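Local coordinates for 1-Cys peroxiredoxin (Vibrio vulnificus MO6-24/O, PDB 5K2I), which probably reduces hydrogen peroxide and related peroxides through a single reactive cysteine, and may also take part in nitric oxide scavenging, at residues Ala31-Val36 / Val68-Ser73; Val35-Val40 / Gln123-Ile128; Gly42-Thr47 / Met82-Glu87; Ser75-Phe80 / Gly119-Arg124. One frame throughout, in Å; residues are numbered along the deposited sequence.

Interaction 1: residues Ala31-Val36 / Val68-Ser73; sequences AGKKVV and VDLIAS
Val-36 and Val-68 meet methyl to methyl, their branches crossing at about a right angle with Val-36 CG2 3.7 Å from Val-68 CG2. The first torsion of Val-36 (chi1 168°) turns CG2 anti to its carbonyl carbon, and Val-68 lies on that side. On the other face Val-35 and Leu-70 run side by side and point the same way, Val-35 CG2 being 4.1 Å from Leu-70 CB. Beta-branched valines suit extended strands, and Leu-70 adds a longer apolar arm. Val-36 is bonded through both its N and its O: the N donates to Leu-70 O (2.9 Å), and the O accepts from Ala-72 N (2.8 Å). Where the ladder begins, Asp-69 does double duty. Its N donates to Lys-34 O (2.8 Å), while its carboxylate reaches back so that the anti lone pair of OD2 takes Lys-34 N at 2.9 Å, nearly straight at 165°. The bent tail of Lys-34 goes elsewhere, to a salt bridge with Asp-130. These strands, 34-40 and 70-75, belong to a beta-alpha-beta unit of the thioredoxin-like fold; its helix 53-65 packs Tyr-56 on Val-36 and Ala-60 and Leu-63 on Ile-71, and strand 95-98 lines the far edge of 70-75.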
# COMPACT_ATOMS: atom_id res chain seq x y z
N ALA A 31 -11.20 1.06 30.13
CA ALA A 31 -11.25 0.25 31.36
C ALA A 31 -12.46 -0.67 31.37
O ALA A 31 -13.57 -0.24 31.02
CB ALA A 31 -11.27 1.16 32.59
N GLY A 32 -12.24 -1.92 31.77
CA GLY A 32 -13.33 -2.88 31.93
C GLY A 32 -13.96 -3.33 30.63
O GLY A 32 -15.04 -3.93 30.64
N LYS A 33 -13.30 -3.07 29.51
CA LYS A 33 -13.84 -3.39 28.20
C LYS A 33 -12.86 -4.18 27.36
O LYS A 33 -11.64 -4.07 27.54
CB LYS A 33 -14.21 -2.11 27.43
CG LYS A 33 -15.33 -1.28 28.04
CD LYS A 33 -15.46 0.04 27.29
CE LYS A 33 -16.25 1.06 28.08
NZ LYS A 33 -17.71 0.88 27.88
N LYS A 34 -13.40 -4.98 26.45
CA LYS A 34 -12.65 -5.52 25.33
C LYS A 34 -12.83 -4.56 24.16
O LYS A 34 -13.96 -4.32 23.69
CB LYS A 34 -13.10 -6.92 24.96
CG LYS A 34 -12.22 -7.53 23.88
CD LYS A 34 -12.73 -8.89 23.40
CE LYS A 34 -12.66 -9.96 24.48
NZ LYS A 34 -11.26 -10.26 24.88
N VAL A 35 -11.73 -3.99 23.72
CA VAL A 35 -11.74 -2.92 22.73
C VAL A 35 -10.95 -3.32 21.50
O VAL A 35 -9.88 -3.89 21.61
CB VAL A 35 -11.14 -1.63 23.31
CG1 VAL A 35 -11.04 -0.53 22.26
CG2 VAL A 35 -11.95 -1.16 24.50
N VAL A 36 -11.51 -3.05 20.33
CA VAL A 36 -10.75 -3.17 19.09
C VAL A 36 -10.39 -1.75 18.66
O VAL A 36 -11.26 -0.91 18.52
CB VAL A 36 -11.54 -3.89 18.00
CG1 VAL A 36 -10.84 -3.73 16.64
CG2 VAL A 36 -11.69 -5.36 18.37
N VAL A 68 -16.61 -8.02 21.80
CA VAL A 68 -16.02 -6.69 21.73
C VAL A 68 -17.03 -5.65 22.21
O VAL A 68 -18.17 -5.63 21.75
CB VAL A 68 -15.54 -6.38 20.30
CG1 VAL A 68 -15.08 -4.93 20.17
CG2 VAL A 68 -14.42 -7.33 19.90
N ASP A 69 -16.62 -4.80 23.15
CA ASP A 69 -17.51 -3.79 23.70
C ASP A 69 -17.48 -2.49 22.93
O ASP A 69 -18.45 -1.73 22.91
CB ASP A 69 -17.14 -3.49 25.15
CG ASP A 69 -17.28 -4.70 26.05
OD1 ASP A 69 -18.43 -5.19 26.20
OD2 ASP A 69 -16.27 -5.18 26.60
N LEU A 70 -16.34 -2.23 22.31
CA LEU A 70 -16.08 -0.93 21.71
C LEU A 70 -15.12 -1.11 20.56
O LEU A 70 -14.11 -1.79 20.70
CB LEU A 70 -15.50 0.02 22.75
CG LEU A 70 -15.17 1.43 22.32
CD1 LEU A 70 -16.46 2.16 21.94
CD2 LEU A 70 -14.46 2.15 23.47
N ILE A 71 -15.45 -0.52 19.41
CA ILE A 71 -14.55 -0.46 18.26
C ILE A 71 -14.20 0.99 18.03
O ILE A 71 -15.09 1.82 17.94
CB ILE A 71 -15.21 -1.01 16.98
CG1 ILE A 71 -15.75 -2.42 17.23
CG2 ILE A 71 -14.22 -0.98 15.81
CD1 ILE A 71 -16.63 -2.93 16.09
N ALA A 72 -12.90 1.29 17.93
CA ALA A 72 -12.45 2.66 17.82
C ALA A 72 -11.43 2.82 16.70
O ALA A 72 -10.60 1.94 16.46
CB ALA A 72 -11.87 3.15 19.14
N SER A 73 -11.53 3.95 16.03
CA SER A 73 -10.64 4.36 14.96
C SER A 73 -9.77 5.50 15.47
O SER A 73 -10.29 6.49 15.99
CB SER A 73 -11.47 4.81 13.75
OG SER A 73 -10.67 5.44 12.77

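Interaction 2: residues Val35-Val40 / Gln123-Ile128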
# COMPACT_ATOMS: atom_id res chain seq x y z
N VAL A 35 -11.73 -3.99 23.72
CA VAL A 35 -11.74 -2.92 22.73
C VAL A 35 -10.95 -3.32 21.50
O VAL A 35 -9.88 -3.89 21.61
CB VAL A 35 -11.14 -1.63 23.31
CG1 VAL A 35 -11.04 -0.53 22.26
CG2 VAL A 35 -11.95 -1.16 24.50
N VAL A 36 -11.51 -3.05 20.33
CA VAL A 36 -10.75 -3.17 19.09
C VAL A 36 -10.39 -1.75 18.66
O VAL A 36 -11.26 -0.91 18.52
CB VAL A 36 -11.54 -3.89 18.00
CG1 VAL A 36 -10.84 -3.73 16.64
CG2 VAL A 36 -11.69 -5.36 18.37
N LEU A 37 -9.09 -1.49 18.51
CA LEU A 37 -8.59 -0.19 18.07
C LEU A 37 -7.80 -0.37 16.80
O LEU A 37 -6.93 -1.24 16.74
CB LEU A 37 -7.70 0.42 19.15
CG LEU A 37 -7.01 1.76 18.88
CD1 LEU A 37 -8.05 2.86 18.81
CD2 LEU A 37 -5.98 2.06 19.96
N PHE A 38 -8.08 0.43 15.78
CA PHE A 38 -7.28 0.36 14.56
C PHE A 38 -6.87 1.75 14.13
O PHE A 38 -7.59 2.73 14.35
CB PHE A 38 -8.03 -0.39 13.42
CG PHE A 38 -9.28 0.31 12.95
CD1 PHE A 38 -10.48 0.12 13.61
CD2 PHE A 38 -9.23 1.17 11.87
CE1 PHE A 38 -11.63 0.77 13.19
CE2 PHE A 38 -10.37 1.82 11.44
CZ PHE A 38 -11.57 1.62 12.10
N ALA A 39 -5.69 1.82 13.53
CA ALA A 39 -5.10 3.09 13.12
C ALA A 39 -4.86 3.15 11.62
O ALA A 39 -4.62 2.13 10.97
CB ALA A 39 -3.79 3.32 13.86
N VAL A 40 -4.88 4.38 11.11
CA VAL A 40 -4.59 4.68 9.71
C VAL A 40 -3.63 5.86 9.67
O VAL A 40 -3.47 6.57 10.66
CB VAL A 40 -5.87 5.02 8.91
CG1 VAL A 40 -6.78 3.80 8.84
CG2 VAL A 40 -6.59 6.25 9.52
N GLN A 123 1.52 4.56 11.64
CA GLN A 123 1.48 3.33 10.86
C GLN A 123 0.09 2.72 10.95
O GLN A 123 -0.66 3.03 11.89
CB GLN A 123 2.52 2.33 11.37
CG GLN A 123 3.96 2.81 11.18
CD GLN A 123 4.97 1.90 11.87
OE1 GLN A 123 5.83 2.37 12.64
NE2 GLN A 123 4.87 0.61 11.62
N ARG A 124 -0.23 1.84 10.01
CA ARG A 124 -1.45 1.03 10.09
C ARG A 124 -1.25 -0.12 11.06
O ARG A 124 -0.29 -0.87 10.94
CB ARG A 124 -1.82 0.48 8.72
CG ARG A 124 -2.18 1.55 7.72
CD ARG A 124 -2.63 0.96 6.38
NE ARG A 124 -2.88 2.01 5.40
CZ ARG A 124 -1.94 2.53 4.62
NH1 ARG A 124 -0.69 2.09 4.71
NH2 ARG A 124 -2.23 3.49 3.76
N TYR A 125 -2.16 -0.25 12.02
CA TYR A 125 -2.14 -1.38 12.93
C TYR A 125 -3.54 -1.61 13.49
O TYR A 125 -4.42 -0.74 13.39
CB TYR A 125 -1.13 -1.15 14.09
CG TYR A 125 -1.49 0.01 15.02
CD1 TYR A 125 -2.46 -0.15 16.01
CD2 TYR A 125 -0.89 1.25 14.88
CE1 TYR A 125 -2.81 0.90 16.84
CE2 TYR A 125 -1.22 2.31 15.72
CZ TYR A 125 -2.19 2.12 16.69
OH TYR A 125 -2.54 3.18 17.50
N ALA A 126 -3.73 -2.76 14.12
CA ALA A 126 -4.96 -3.02 14.84
C ALA A 126 -4.64 -3.78 16.10
O ALA A 126 -3.71 -4.60 16.13
CB ALA A 126 -5.95 -3.79 13.98
N MET A 127 -5.40 -3.49 17.14
CA MET A 127 -5.22 -4.07 18.47
C MET A 127 -6.52 -4.63 19.02
O MET A 127 -7.61 -4.09 18.77
CB MET A 127 -4.76 -3.01 19.47
CG MET A 127 -3.41 -2.44 19.31
SD MET A 127 -3.31 -1.16 20.58
CE MET A 127 -1.60 -0.70 20.35
N ILE A 128 -6.38 -5.68 19.83
CA ILE A 128 -7.40 -6.02 20.81
C ILE A 128 -6.85 -5.63 22.18
O ILE A 128 -5.74 -6.03 22.54
CB ILE A 128 -7.75 -7.52 20.79
CG1 ILE A 128 -8.27 -7.92 19.40
CG2 ILE A 128 -8.77 -7.86 21.89
CD1 ILE A 128 -8.36 -9.43 19.19
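Ala-39 sets its methyl over one face of the Tyr-125 ring, a CH-pi contact with Ala-39 CB 3.6 Å from the ring centroid and 23° off the normal. The ring comes to lie under the methyl because Tyr-125 CG sits between its backbone N and carbonyl carbon (chi1 65°), which folds the ring back across the neighbouring strand. The fit is close, Ala-39 CB to Tyr-125 CE2 being 3.3 Å, and a small residue suits the place. Other apolar contacts are looser: Leu-37 CD2 lies 4.2 Å from Met-127 SD, and on the opposite face Phe-38 CB meets Ala-126 CB at 4.0 Å, the Phe-38 ring itself leading off to stack with Tyr-56.

Hydrogen bonds tie the antiparallel backbones. Leu-37 and Met-127 form a hydrogen-bonded pair, with Met-127 N to Leu-37 O 2.8 Å and Leu-37 N to Met-127 O 3.0 Å, the latter donor tilted 22° from the carbonyl plane. Ala-39 N adds a bond to Tyr-125 O (2.9 Å). At the intervening non-hydrogen-bonded pairs CA-H...O contacts fill in. Arg-124 donates through NE to Thr-47 and forms a salt bridge with Glu-140.

This pairing lies near the centre of the chain. Helix 103-108 covers the face of Leu-37, Tyr-125 and Met-127 with Phe-104 and Leu-108, strand 70-75 flanks strand 34-40, and strand 133-139 flanks strand 120-130.

Interaction 3: residues Gly42-Thr47 / Met82-Glu87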
# COMPACT_ATOMS: atom_id res chain seq x y z
N GLY A 42 -4.09 8.49 7.98
CA GLY A 42 -4.86 9.72 7.94
C GLY A 42 -6.31 9.47 7.62
O GLY A 42 -6.64 8.59 6.81
N ALA A 43 -7.19 10.24 8.25
CA ALA A 43 -8.58 10.28 7.83
C ALA A 43 -8.63 10.63 6.34
O ALA A 43 -7.83 11.43 5.86
CB ALA A 43 -9.36 11.29 8.65
N PHE A 44 -9.57 10.00 5.64
CA PHE A 44 -9.81 10.21 4.20
C PHE A 44 -8.69 9.68 3.29
O PHE A 44 -8.77 9.83 2.06
CB PHE A 44 -10.07 11.70 3.87
CG PHE A 44 -11.34 12.26 4.48
CD1 PHE A 44 -12.57 12.02 3.87
CD2 PHE A 44 -11.30 13.01 5.64
CE1 PHE A 44 -13.74 12.55 4.42
CE2 PHE A 44 -12.47 13.54 6.19
CZ PHE A 44 -13.69 13.30 5.58
N THR A 45 -7.64 9.08 3.85
CA THR A 45 -6.58 8.53 3.00
C THR A 45 -6.93 7.10 2.57
O THR A 45 -7.73 6.42 3.21
CB THR A 45 -5.18 8.53 3.70
OG1 THR A 45 -5.15 7.59 4.77
CG2 THR A 45 -4.82 9.93 4.18
N PRO A 46 -6.34 6.64 1.46
CA PRO A 46 -6.72 5.30 1.03
C PRO A 46 -5.97 4.22 1.79
O PRO A 46 -4.76 4.32 2.04
CB PRO A 46 -6.37 5.30 -0.46
CG PRO A 46 -5.34 6.36 -0.62
CD PRO A 46 -5.55 7.38 0.46
N THR A 47 -6.73 3.22 2.21
CA THR A 47 -6.22 2.00 2.84
C THR A 47 -7.10 0.90 2.29
O THR A 47 -8.28 1.16 2.02
CB THR A 47 -6.30 2.06 4.39
OG1 THR A 47 -5.40 3.06 4.89
CG2 THR A 47 -5.97 0.71 5.02
N MET A 82 -11.61 14.01 12.27
CA MET A 82 -12.06 12.65 12.59
C MET A 82 -13.59 12.54 12.64
O MET A 82 -14.15 11.54 12.17
CB MET A 82 -11.45 12.16 13.91
CG MET A 82 -9.94 11.92 13.86
SD MET A 82 -9.45 10.69 12.63
CE MET A 82 -9.97 9.17 13.42
N LYS A 83 -14.25 13.55 13.19
CA LYS A 83 -15.70 13.57 13.20
C LYS A 83 -16.26 13.61 11.78
O LYS A 83 -17.18 12.86 11.45
CB LYS A 83 -16.21 14.77 14.01
CG LYS A 83 -17.72 14.88 14.06
CD LYS A 83 -18.13 15.96 15.06
CE LYS A 83 -19.64 16.03 15.19
NZ LYS A 83 -20.25 16.46 13.91
N ALA A 84 -15.66 14.44 10.93
CA ALA A 84 -16.12 14.56 9.55
C ALA A 84 -15.94 13.24 8.81
O ALA A 84 -16.78 12.84 8.01
CB ALA A 84 -15.38 15.66 8.84
N TRP A 85 -14.84 12.54 9.09
CA TRP A 85 -14.55 11.30 8.40
C TRP A 85 -15.53 10.20 8.80
O TRP A 85 -16.03 9.45 7.95
CB TRP A 85 -13.11 10.86 8.70
CG TRP A 85 -12.63 9.69 7.89
CD1 TRP A 85 -12.88 9.44 6.56
CD2 TRP A 85 -11.80 8.62 8.35
NE1 TRP A 85 -12.25 8.28 6.18
CE2 TRP A 85 -11.58 7.75 7.26
CE3 TRP A 85 -11.22 8.32 9.59
CZ2 TRP A 85 -10.81 6.59 7.36
CZ3 TRP A 85 -10.45 7.16 9.69
CH2 TRP A 85 -10.26 6.31 8.59
N GLY A 86 -15.82 10.11 10.09
CA GLY A 86 -16.83 9.17 10.55
C GLY A 86 -18.19 9.42 9.92
O GLY A 86 -18.89 8.49 9.52
N GLU A 87 -18.57 10.69 9.81
CA GLU A 87 -19.84 11.06 9.18
C GLU A 87 -19.86 10.67 7.69
O GLU A 87 -20.85 10.11 7.21
CB GLU A 87 -20.13 12.55 9.37
CG GLU A 87 -20.53 12.89 10.79
CD GLU A 87 -20.45 14.37 11.11
OE1 GLU A 87 -20.01 15.15 10.24
OE2 GLU A 87 -20.81 14.74 12.25
O HOH W 1 -10.42 6.95 3.88
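Met-82 turns its sulfur to the methyl of Ala-43, with Met-82 SD 4.0 Å from Ala-43 CB, and so packs against the loop 42-47, which carries most of the PxxxTxxC signature of peroxiredoxins: Pro-41 opens it, Thr-45 is its threonine, and its cysteine follows Thr-47. The methionine's flexible chain, bent at chi2 and chi3, curls to make that reach. Further along the helix, Ala-84 is small enough for the Phe-44 ring to settle nearby, Phe-44 CZ lying 4.4 Å from Ala-84 CB.

Trp-85 then supplies the broad surface. Its indole, with CG anti to the backbone N (chi1 -171°), slides under the loop: Ala-43 CA sits over one face, 3.8 Å from the centroid of the six-membered ring, and Phe-44 N lies above the same face nearer the rim. The Phe-44 ring approaches the five-membered ring obliquely, planes 48° apart and centroids separated by 4.6 Å, with Trp-85 CD1 over the phenyl centre.

The loop holds its own shape through a type II turn, in which Gly-42 O accepts from both Thr-45 N and Thr-45 OG1 (2.7 Å to the latter). Finally, a water donates to Thr-45 O at 2.8 Å and accepts weakly from Trp-85 NE1 at 3.2 Å.

Interaction 4: residues Ser75-Phe80 / Gly119-Arg124; sequences SVNDAF and GLRSQR
A water links Val-76 and Ser-122, accepting one bond from Val-76 N and another from Ser-122 N, each 2.9 Å long. It thereby satisfies two backbone N-H groups, bridging the end of strand 70-75 and strand 120-130, which are not neighbours in the sheet. Val-76 is the centre of an inverse gamma turn, closed by a weak bond from Asn-77 N to Ser-75 O, just before helix 79-88. The two methyls of its branched side chain span the backbone of segment 119-124: CG1 touches Leu-120 O at 3.5 Å, while CG2 lies against Ser-122 N at 3.7 Å.

Arg-121 closes over the same residue. Bent at chi2 (-65°), its chain brings CD to 3.6 Å from Val-76 O, and that oxygen lies over one face of the guanidinium. NH1 donates to Pro-41 O and NE to Gly-118 O. Asn-77 crosses the group obliquely, amide and guanidinium planes 76° apart.

That amide has its own task: Asn-77 OD1 receives Ser-75 OG at 2.7 Å. Ser-122 OG likewise turns to its neighbour Gln-123 O (2.8 Å).

The two segments therefore meet through a shared water, aliphatic packing and a carbonyl oxygen facing a guanidinium. This last approach is probably favourable electrostatically, and Arg-121 also draws the Pro-41 end of the signature loop into the arrangement.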
# COMPACT_ATOMS: atom_id res chain seq x y z
N SER A 75 -6.28 8.12 14.49
CA SER A 75 -5.38 8.65 13.48
C SER A 75 -4.70 9.90 14.03
O SER A 75 -5.22 10.55 14.95
CB SER A 75 -6.15 8.98 12.19
OG SER A 75 -5.24 9.33 11.15
N VAL A 76 -3.55 10.23 13.47
CA VAL A 76 -2.92 11.52 13.72
C VAL A 76 -3.64 12.53 12.82
O VAL A 76 -3.24 12.81 11.68
CB VAL A 76 -1.40 11.50 13.45
CG1 VAL A 76 -0.80 12.85 13.80
CG2 VAL A 76 -0.75 10.40 14.29
N ASN A 77 -4.76 12.99 13.36
CA ASN A 77 -5.64 14.01 12.80
C ASN A 77 -6.27 14.71 13.98
O ASN A 77 -6.28 14.16 15.08
CB ASN A 77 -6.75 13.43 11.92
CG ASN A 77 -6.27 12.96 10.56
OD1 ASN A 77 -6.08 11.76 10.34
ND2 ASN A 77 -6.09 13.89 9.63
N ASP A 78 -6.83 15.90 13.76
CA ASP A 78 -7.57 16.55 14.83
C ASP A 78 -9.00 16.03 14.90
O ASP A 78 -9.48 15.34 13.98
CB ASP A 78 -7.59 18.06 14.62
CG ASP A 78 -8.26 18.44 13.34
OD1 ASP A 78 -9.52 18.47 13.35
OD2 ASP A 78 -7.55 18.68 12.34
N ALA A 79 -9.67 16.37 16.00
CA ALA A 79 -10.99 15.84 16.27
C ALA A 79 -12.06 16.32 15.28
O ALA A 79 -13.05 15.61 15.08
CB ALA A 79 -11.39 16.20 17.71
N PHE A 80 -11.90 17.49 14.68
CA PHE A 80 -12.90 17.93 13.69
C PHE A 80 -12.82 17.07 12.43
O PHE A 80 -13.84 16.64 11.89
CB PHE A 80 -12.73 19.40 13.32
CG PHE A 80 -12.93 20.35 14.47
CD1 PHE A 80 -14.19 20.52 15.03
CD2 PHE A 80 -11.86 21.04 15.01
CE1 PHE A 80 -14.38 21.38 16.10
CE2 PHE A 80 -12.04 21.90 16.09
CZ PHE A 80 -13.30 22.07 16.64
N GLY A 119 3.46 15.15 7.22
CA GLY A 119 4.30 15.12 8.39
C GLY A 119 4.26 13.78 9.11
O GLY A 119 4.08 12.72 8.49
N LEU A 120 4.41 13.81 10.43
CA LEU A 120 4.43 12.58 11.20
C LEU A 120 3.01 12.03 11.36
O LEU A 120 2.12 12.75 11.81
CB LEU A 120 5.06 12.82 12.57
CG LEU A 120 5.60 11.58 13.29
CD1 LEU A 120 6.85 11.04 12.60
CD2 LEU A 120 5.88 11.92 14.75
N ARG A 121 2.81 10.78 10.97
CA ARG A 121 1.50 10.13 11.07
C ARG A 121 1.65 8.77 11.75
O ARG A 121 2.74 8.39 12.17
CB ARG A 121 0.88 9.96 9.68
CG ARG A 121 0.68 11.27 8.93
CD ARG A 121 -0.36 12.14 9.63
NE ARG A 121 -0.72 13.33 8.86
CZ ARG A 121 -1.79 13.44 8.07
NH1 ARG A 121 -2.63 12.42 7.94
NH2 ARG A 121 -2.04 14.59 7.43
N SER A 122 0.56 8.01 11.82
CA SER A 122 0.60 6.67 12.38
C SER A 122 0.81 5.62 11.30
O SER A 122 0.31 5.77 10.18
CB SER A 122 -0.70 6.35 13.11
OG SER A 122 -0.64 5.08 13.73
N GLN A 123 1.52 4.56 11.64
CA GLN A 123 1.48 3.33 10.86
C GLN A 123 0.09 2.72 10.95
O GLN A 123 -0.66 3.03 11.89
CB GLN A 123 2.52 2.33 11.37
CG GLN A 123 3.96 2.81 11.18
CD GLN A 123 4.97 1.90 11.87
OE1 GLN A 123 5.83 2.37 12.64
NE2 GLN A 123 4.87 0.61 11.62
N ARG A 124 -0.23 1.84 10.01
CA ARG A 124 -1.45 1.03 10.09
C ARG A 124 -1.25 -0.12 11.06
O ARG A 124 -0.29 -0.87 10.94
CB ARG A 124 -1.82 0.48 8.72
CG ARG A 124 -2.18 1.55 7.72
CD ARG A 124 -2.63 0.96 6.38
NE ARG A 124 -2.88 2.01 5.40
CZ ARG A 124 -1.94 2.53 4.62
NH1 ARG A 124 -0.69 2.09 4.71
NH2 ARG A 124 -2.23 3.49 3.76
O HOH W 2 -2.17 8.88 11.34

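Overall arrangement
Strand 34-40 is common to interactions 1 and 2, whose centres lie about 11 Å apart; Ala-72 O to Phe-38 N (3.0 Å, probably a hydrogen bond) continues the first pairing alongside the second. Interaction 2 leads into interaction 4 along strand 120-130, and both adjoin the signature loop of interaction 3. Arg-124, probably the arginine characteristic of peroxiredoxin active sites, places NE 2.8 Å from Thr-47 OG1, next to the expected reactive cysteine. Asn-77 OD1, 2.8 Å from Ala-43 N, ties interactions 3 and 4, whose centres are about 10 Å apart. Ser-73 OG approaches Trp-85 CZ3 at 3.5 Å, so interaction 1, centred about 20 Å from interaction 3, still touches it.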